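Local coordinates for protein TarM (Staphylococcus aureus subsp. aureus 21178, PDB 4X7R) that belongs to the GT-B fold glycosyltransferases, with two Rossmann-like domains and a large added antiparallel beta-sheet, and binds UDP, at residues M1-V13 with I34-Y47. The protein carries 1 engineered substitution. Residues are numbered along the deposited sequence; the frame is centred on the assembly and turned at random.
Sequences MKKIFMMVHELDV and IPADIVTFDYKGNY. With SUS (2-deoxy-3,6-di-O-sulfo-2-(sulfoamino)-alpha-D-glucopyranose), chain C; BDP (beta-D-glucopyranuronic acid), chain B.
Ile-4 to Met-7 pair in parallel with Ala-36 to Val-39, the two strands of the first beta-alpha-beta unit of a Rossmann-like GT-B domain, with helix 17-31 as the crossover. On the face bearing Ile-4, Met-6, Ala-36 and Ile-38, CD1 of Ile-4 presses on CG2 of Ile-34 at 3.5 Å, a tight carbon contact, while Phe-29 of the helix touches Ile-4 and Ala-36. On the other face Met-7 and Val-39 run alongside each other in the same direction, and the bend at chi3 of Met-7 (49°) brings CE to CZ of the Phe-41 ring, 3.8 Å away.

Past Val-8 and Thr-40 the contact turns polar, and the loops line the glycan pocket through His-9 and Phe-41. The His-9 ring is sandwiched between C4 of the sulfated sugar SUS, over the centre of the imidazole, and CB of Glu-10, near the rim of the opposite face; at the ring edge ND1 donates to O1S of SUS over 2.6 Å. Lys-44 NZ joins a salt-bridge network, meeting Glu-10 OE1 on its anti lone pair at 2.6 Å and Asp-42 OD2 on the syn side at 2.8 Å. Tyr-47 OH accepts from Leu-11 N in a nearly straight bond (170°) and donates to the syn lone pair of Asp-42 OD1, 2.5 Å away.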
loop_
_atom_site.group_PDB
_atom_site.type_symbol
_atom_site.label_atom_id
_atom_site.label_comp_id
_atom_site.label_asym_id
_atom_site.label_seq_id
_atom_site.Cartn_x
_atom_site.Cartn_y
_atom_site.Cartn_z
ATOM N N MET A 1 10.843 -15.310 22.262
ATOM C CA MET A 1 9.592 -15.370 23.016
ATOM C C MET A 1 8.477 -14.614 22.248
ATOM O O MET A 1 7.728 -15.257 21.510
ATOM C CB MET A 1 9.806 -14.812 24.430
ATOM C CG MET A 1 8.875 -15.397 25.457
ATOM S SD MET A 1 9.012 -14.634 27.096
ATOM C CE MET A 1 8.232 -12.985 26.781
ATOM N N LYS A 2 8.393 -13.264 22.380
ATOM C CA LYS A 2 7.408 -12.467 21.637
ATOM C C LYS A 2 7.664 -12.542 20.145
ATOM O O LYS A 2 8.816 -12.508 19.710
ATOM C CB LYS A 2 7.418 -10.999 22.058
ATOM C CG LYS A 2 6.771 -10.739 23.410
ATOM C CD LYS A 2 6.824 -9.264 23.704
ATOM C CE LYS A 2 6.276 -8.941 25.066
ATOM N NZ LYS A 2 7.217 -9.296 26.152
ATOM N N LYS A 3 6.582 -12.674 19.365
ATOM C CA LYS A 3 6.603 -12.655 17.909
ATOM C C LYS A 3 5.388 -11.885 17.434
ATOM O O LYS A 3 4.287 -12.057 17.962
ATOM C CB LYS A 3 6.675 -14.061 17.269
ATOM C CG LYS A 3 6.906 -13.960 15.752
ATOM C CD LYS A 3 7.260 -15.269 15.060
ATOM C CE LYS A 3 7.333 -15.027 13.565
ATOM N NZ LYS A 3 7.544 -16.275 12.784
ATOM N N ILE A 4 5.610 -11.021 16.444
ATOM C CA ILE A 4 4.611 -10.122 15.886
ATOM C C ILE A 4 4.277 -10.443 14.422
ATOM O O ILE A 4 5.173 -10.719 13.615
ATOM C CB ILE A 4 5.079 -8.658 16.127
ATOM C CG1 ILE A 4 5.221 -8.368 17.645
ATOM C CG2 ILE A 4 4.149 -7.654 15.471
ATOM C CD1 ILE A 4 5.895 -7.027 17.973
ATOM N N PHE A 5 2.972 -10.381 14.097
ATOM C CA PHE A 5 2.413 -10.613 12.761
ATOM C C PHE A 5 1.574 -9.410 12.424
ATOM O O PHE A 5 0.613 -9.094 13.121
ATOM C CB PHE A 5 1.579 -11.913 12.717
ATOM C CG PHE A 5 2.361 -13.139 13.133
ATOM C CD1 PHE A 5 2.489 -13.478 14.478
ATOM C CD2 PHE A 5 2.939 -13.974 12.179
ATOM C CE1 PHE A 5 3.214 -14.616 14.864
ATOM C CE2 PHE A 5 3.671 -15.106 12.562
ATOM C CZ PHE A 5 3.799 -15.419 13.903
ATOM N N MET A 6 1.991 -8.697 11.394
ATOM C CA MET A 6 1.418 -7.428 10.975
ATOM C C MET A 6 0.712 -7.598 9.669
ATOM O O MET A 6 1.332 -7.911 8.669
ATOM C CB MET A 6 2.504 -6.341 10.931
ATOM C CG MET A 6 3.308 -6.287 12.197
ATOM S SD MET A 6 4.573 -4.997 12.330
ATOM C CE MET A 6 5.364 -5.057 10.746
ATOM N N MET A 7 -0.594 -7.414 9.696
ATOM C CA MET A 7 -1.498 -7.707 8.607
ATOM C C MET A 7 -1.912 -6.572 7.741
ATOM O O MET A 7 -2.287 -5.489 8.214
ATOM C CB MET A 7 -2.712 -8.448 9.146
ATOM C CG MET A 7 -2.345 -9.784 9.755
ATOM S SD MET A 7 -3.557 -10.224 11.010
ATOM C CE MET A 7 -5.023 -9.957 10.115
ATOM N N VAL A 8 -1.813 -6.820 6.453
ATOM C CA VAL A 8 -2.189 -5.883 5.388
ATOM C C VAL A 8 -2.683 -6.700 4.177
ATOM O O VAL A 8 -2.370 -7.892 4.057
ATOM C CB VAL A 8 -0.992 -4.935 5.062
ATOM C CG1 VAL A 8 0.177 -5.657 4.362
ATOM C CG2 VAL A 8 -1.429 -3.716 4.275
ATOM N N HIS A 9 -3.452 -6.069 3.288
ATOM C CA HIS A 9 -3.943 -6.721 2.087
ATOM C C HIS A 9 -2.799 -7.339 1.262
ATOM O O HIS A 9 -2.816 -8.545 1.007
ATOM C CB HIS A 9 -4.721 -5.700 1.241
ATOM C CG HIS A 9 -5.077 -6.198 -0.117
ATOM N ND1 HIS A 9 -5.697 -7.425 -0.293
ATOM C CD2 HIS A 9 -4.928 -5.600 -1.322
ATOM C CE1 HIS A 9 -5.856 -7.558 -1.598
ATOM N NE2 HIS A 9 -5.423 -6.483 -2.259
ATOM N N GLU A 10 -1.816 -6.514 0.856
ATOM C CA GLU A 10 -0.703 -6.912 -0.013
ATOM C C GLU A 10 0.513 -6.051 0.220
ATOM O O GLU A 10 0.429 -4.999 0.874
ATOM C CB GLU A 10 -1.108 -6.702 -1.491
ATOM C CG GLU A 10 -1.190 -5.233 -1.924
ATOM C CD GLU A 10 -1.385 -4.977 -3.406
ATOM O OE1 GLU A 10 -0.642 -5.548 -4.236
ATOM O OE2 GLU A 10 -2.242 -4.130 -3.730
ATOM N N LEU A 11 1.638 -6.475 -0.371
ATOM C CA LEU A 11 2.898 -5.739 -0.438
ATOM C C LEU A 11 3.220 -5.586 -1.911
ATOM O O LEU A 11 3.001 -6.510 -2.690
ATOM C CB LEU A 11 4.063 -6.468 0.261
ATOM C CG LEU A 11 4.060 -6.536 1.793
ATOM C CD1 LEU A 11 5.303 -7.235 2.283
ATOM C CD2 LEU A 11 3.931 -5.134 2.435
ATOM N N ASP A 12 3.698 -4.415 -2.295
ATOM C CA ASP A 12 4.117 -4.099 -3.649
ATOM C C ASP A 12 5.178 -3.003 -3.637
ATOM O O ASP A 12 5.377 -2.356 -2.604
ATOM C CB ASP A 12 2.926 -3.759 -4.582
ATOM C CG ASP A 12 3.148 -4.293 -5.994
ATOM O OD1 ASP A 12 4.301 -4.641 -6.326
ATOM O OD2 ASP A 12 2.168 -4.383 -6.754
ATOM N N VAL A 13 5.850 -2.797 -4.782
ATOM C CA VAL A 13 6.965 -1.856 -4.978
ATOM C C VAL A 13 6.647 -0.361 -5.106
ATOM O O VAL A 13 7.571 0.455 -4.968
ATOM C CB VAL A 13 7.945 -2.315 -6.088
ATOM C CG1 VAL A 13 8.596 -3.644 -5.729
ATOM C CG2 VAL A 13 7.252 -2.383 -7.447
ATOM N N ILE A 34 12.471 -8.623 18.761
ATOM C CA ILE A 34 11.106 -9.110 18.611
ATOM C C ILE A 34 10.850 -9.347 17.111
ATOM O O ILE A 34 10.602 -8.376 16.395
ATOM C CB ILE A 34 9.991 -8.186 19.232
ATOM C CG1 ILE A 34 10.304 -7.794 20.702
ATOM C CG2 ILE A 34 8.627 -8.873 19.144
ATOM C CD1 ILE A 34 9.741 -6.428 21.101
ATOM N N PRO A 35 10.920 -10.605 16.607
ATOM C CA PRO A 35 10.574 -10.837 15.187
ATOM C C PRO A 35 9.187 -10.263 14.921
ATOM O O PRO A 35 8.279 -10.462 15.733
ATOM C CB PRO A 35 10.602 -12.371 15.038
ATOM C CG PRO A 35 11.489 -12.835 16.164
ATOM C CD PRO A 35 11.241 -11.875 17.301
ATOM N N ALA A 36 9.077 -9.434 13.877
ATOM C CA ALA A 36 7.850 -8.765 13.482
ATOM C C ALA A 36 7.711 -8.911 11.990
ATOM O O ALA A 36 8.338 -8.169 11.227
ATOM C CB ALA A 36 7.884 -7.297 13.886
ATOM N N ASP A 37 6.892 -9.896 11.570
ATOM C CA ASP A 37 6.687 -10.227 10.160
ATOM C C ASP A 37 5.386 -9.735 9.582
ATOM O O ASP A 37 4.489 -9.340 10.324
ATOM C CB ASP A 37 6.924 -11.722 9.927
ATOM C CG ASP A 37 8.322 -12.153 10.386
ATOM O OD1 ASP A 37 9.318 -11.545 9.919
ATOM O OD2 ASP A 37 8.415 -13.073 11.220
ATOM N N ILE A 38 5.300 -9.698 8.242
ATOM C CA ILE A 38 4.128 -9.187 7.538
ATOM C C ILE A 38 3.294 -10.334 6.994
ATOM O O ILE A 38 3.848 -11.268 6.422
ATOM C CB ILE A 38 4.563 -8.161 6.461
ATOM C CG1 ILE A 38 5.362 -6.957 7.154
ATOM C CG2 ILE A 38 3.344 -7.663 5.643
ATOM C CD1 ILE A 38 5.940 -5.865 6.239
ATOM N N VAL A 39 1.971 -10.286 7.217
ATOM C CA VAL A 39 1.015 -11.286 6.696
ATOM C C VAL A 39 0.150 -10.588 5.638
ATOM O O VAL A 39 -0.469 -9.570 5.945
ATOM C CB VAL A 39 0.134 -11.916 7.800
ATOM C CG1 VAL A 39 -0.771 -13.017 7.222
ATOM C CG2 VAL A 39 0.987 -12.434 8.964
ATOM N N THR A 40 0.141 -11.114 4.398
ATOM C CA THR A 40 -0.664 -10.605 3.283
ATOM C C THR A 40 -1.707 -11.646 2.866
ATOM O O THR A 40 -1.574 -12.822 3.214
ATOM C CB THR A 40 0.194 -10.094 2.129
ATOM O OG1 THR A 40 0.928 -11.187 1.556
ATOM C CG2 THR A 40 1.117 -8.952 2.547
ATOM N N PHE A 41 -2.762 -11.203 2.138
ATOM C CA PHE A 41 -3.882 -12.058 1.759
ATOM C C PHE A 41 -4.197 -12.057 0.270
ATOM O O PHE A 41 -5.046 -12.819 -0.155
ATOM C CB PHE A 41 -5.139 -11.699 2.610
ATOM C CG PHE A 41 -4.876 -11.728 4.105
ATOM C CD1 PHE A 41 -4.874 -12.930 4.806
ATOM C CD2 PHE A 41 -4.625 -10.546 4.810
ATOM C CE1 PHE A 41 -4.605 -12.962 6.185
ATOM C CE2 PHE A 41 -4.347 -10.577 6.180
ATOM C CZ PHE A 41 -4.331 -11.787 6.861
ATOM N N ASP A 42 -3.500 -11.258 -0.535
ATOM C CA ASP A 42 -3.779 -11.239 -1.964
ATOM C C ASP A 42 -3.043 -12.372 -2.691
ATOM O O ASP A 42 -2.122 -13.005 -2.151
ATOM C CB ASP A 42 -3.333 -9.886 -2.569
ATOM C CG ASP A 42 -1.828 -9.713 -2.526
ATOM O OD1 ASP A 42 -1.222 -10.043 -1.484
ATOM O OD2 ASP A 42 -1.258 -9.226 -3.525
ATOM N N TYR A 43 -3.387 -12.528 -3.960
ATOM C CA TYR A 43 -2.795 -13.498 -4.842
ATOM C C TYR A 43 -1.935 -12.766 -5.858
ATOM O O TYR A 43 -2.411 -11.870 -6.556
ATOM C CB TYR A 43 -3.895 -14.321 -5.578
ATOM C CG TYR A 43 -3.266 -15.288 -6.556
ATOM C CD1 TYR A 43 -2.655 -16.457 -6.111
ATOM C CD2 TYR A 43 -3.174 -14.974 -7.911
ATOM C CE1 TYR A 43 -2.028 -17.325 -7.002
ATOM C CE2 TYR A 43 -2.531 -15.820 -8.808
ATOM C CZ TYR A 43 -1.973 -17.002 -8.354
ATOM O OH TYR A 43 -1.301 -17.808 -9.235
ATOM N N LYS A 44 -0.682 -13.163 -5.960
ATOM C CA LYS A 44 0.230 -12.683 -7.002
ATOM C C LYS A 44 0.921 -13.931 -7.531
ATOM O O LYS A 44 1.223 -14.832 -6.750
ATOM C CB LYS A 44 1.290 -11.703 -6.457
ATOM C CG LYS A 44 0.769 -10.293 -6.224
ATOM C CD LYS A 44 1.932 -9.312 -5.993
ATOM C CE LYS A 44 1.430 -7.893 -5.784
ATOM N NZ LYS A 44 0.885 -7.693 -4.415
ATOM N N GLY A 45 1.131 -13.974 -8.839
ATOM C CA GLY A 45 1.852 -15.053 -9.489
ATOM C C GLY A 45 3.359 -14.909 -9.297
ATOM O O GLY A 45 4.072 -15.910 -9.342
ATOM N N ASN A 46 3.869 -13.668 -9.045
ATOM C CA ASN A 46 5.301 -13.348 -8.892
ATOM C C ASN A 46 5.671 -12.657 -7.541
ATOM O O ASN A 46 6.440 -11.688 -7.540
ATOM C CB ASN A 46 5.734 -12.454 -10.070
ATOM C CG ASN A 46 5.162 -11.036 -10.053
ATOM O OD1 ASN A 46 4.143 -10.735 -9.417
ATOM N ND2 ASN A 46 5.845 -10.115 -10.711
ATOM N N TYR A 47 5.169 -13.164 -6.407
ATOM C CA TYR A 47 5.472 -12.561 -5.105
ATOM C C TYR A 47 6.956 -12.556 -4.722
ATOM O O TYR A 47 7.450 -11.570 -4.153
ATOM C CB TYR A 47 4.627 -13.148 -3.973
ATOM C CG TYR A 47 3.717 -12.127 -3.338
ATOM C CD1 TYR A 47 4.201 -10.876 -2.951
ATOM C CD2 TYR A 47 2.378 -12.415 -3.096
ATOM C CE1 TYR A 47 3.357 -9.920 -2.389
ATOM C CE2 TYR A 47 1.535 -11.478 -2.505
ATOM C CZ TYR A 47 2.035 -10.236 -2.143
ATOM O OH TYR A 47 1.201 -9.291 -1.607
HETATM N N2 SUS C . -9.567 -8.386 0.711
HETATM C C1 SUS C . -10.387 -7.441 -1.410
HETATM S S1 SUS C . -8.533 -9.788 0.437
HETATM C C2 SUS C . -9.315 -7.380 -0.337
HETATM S S2 SUS C . -7.901 -3.652 -4.643
HETATM C C3 SUS C . -9.243 -5.957 0.258
HETATM O O3 SUS C . -8.158 -5.853 1.204
HETATM S S3 SUS C . -8.490 -5.619 2.677
HETATM C C4 SUS C . -9.105 -4.871 -0.818
HETATM O O4 SUS C . -9.296 -3.643 -0.142
HETATM C C5 SUS C . -10.183 -5.075 -1.941
HETATM O O5 SUS C . -10.120 -6.446 -2.434
HETATM C C6 SUS C . -9.951 -4.223 -3.187
HETATM O O6 SUS C . -8.666 -4.548 -3.685
HETATM O O1S SUS C . -7.079 -9.386 0.670
HETATM O O2S SUS C . -8.990 -10.858 1.417
HETATM O O3S SUS C . -8.685 -10.290 -0.998
HETATM O O4S SUS C . -6.472 -4.196 -4.757
HETATM O O5S SUS C . -8.605 -3.673 -6.002
HETATM O O6S SUS C . -7.854 -2.220 -4.101
HETATM O O7S SUS C . -9.317 -4.351 2.749
HETATM O O8S SUS C . -7.221 -5.440 3.512
HETATM O O9S SUS C . -9.298 -6.788 3.230
HETATM C C1 BDP B . -8.378 -2.666 -0.634
HETATM C C2 BDP B . -9.094 -1.288 -0.659
HETATM C C3 BDP B . -8.120 -0.179 -1.061
HETATM C C4 BDP B . -6.770 -0.267 -0.246
HETATM C C5 BDP B . -6.217 -1.732 -0.304
HETATM C C6 BDP B . -4.908 -1.912 0.495
HETATM O O2 BDP B . -10.173 -1.336 -1.582
HETATM O O3 BDP B . -8.759 1.101 -0.858
HETATM O O4 BDP B . -5.827 0.587 -0.889
HETATM O O5 BDP B . -7.217 -2.651 0.214
HETATM O O6A BDP B . -4.988 -1.887 1.746
HETATM O O6B BDP B . -3.867 -2.153 -0.164
#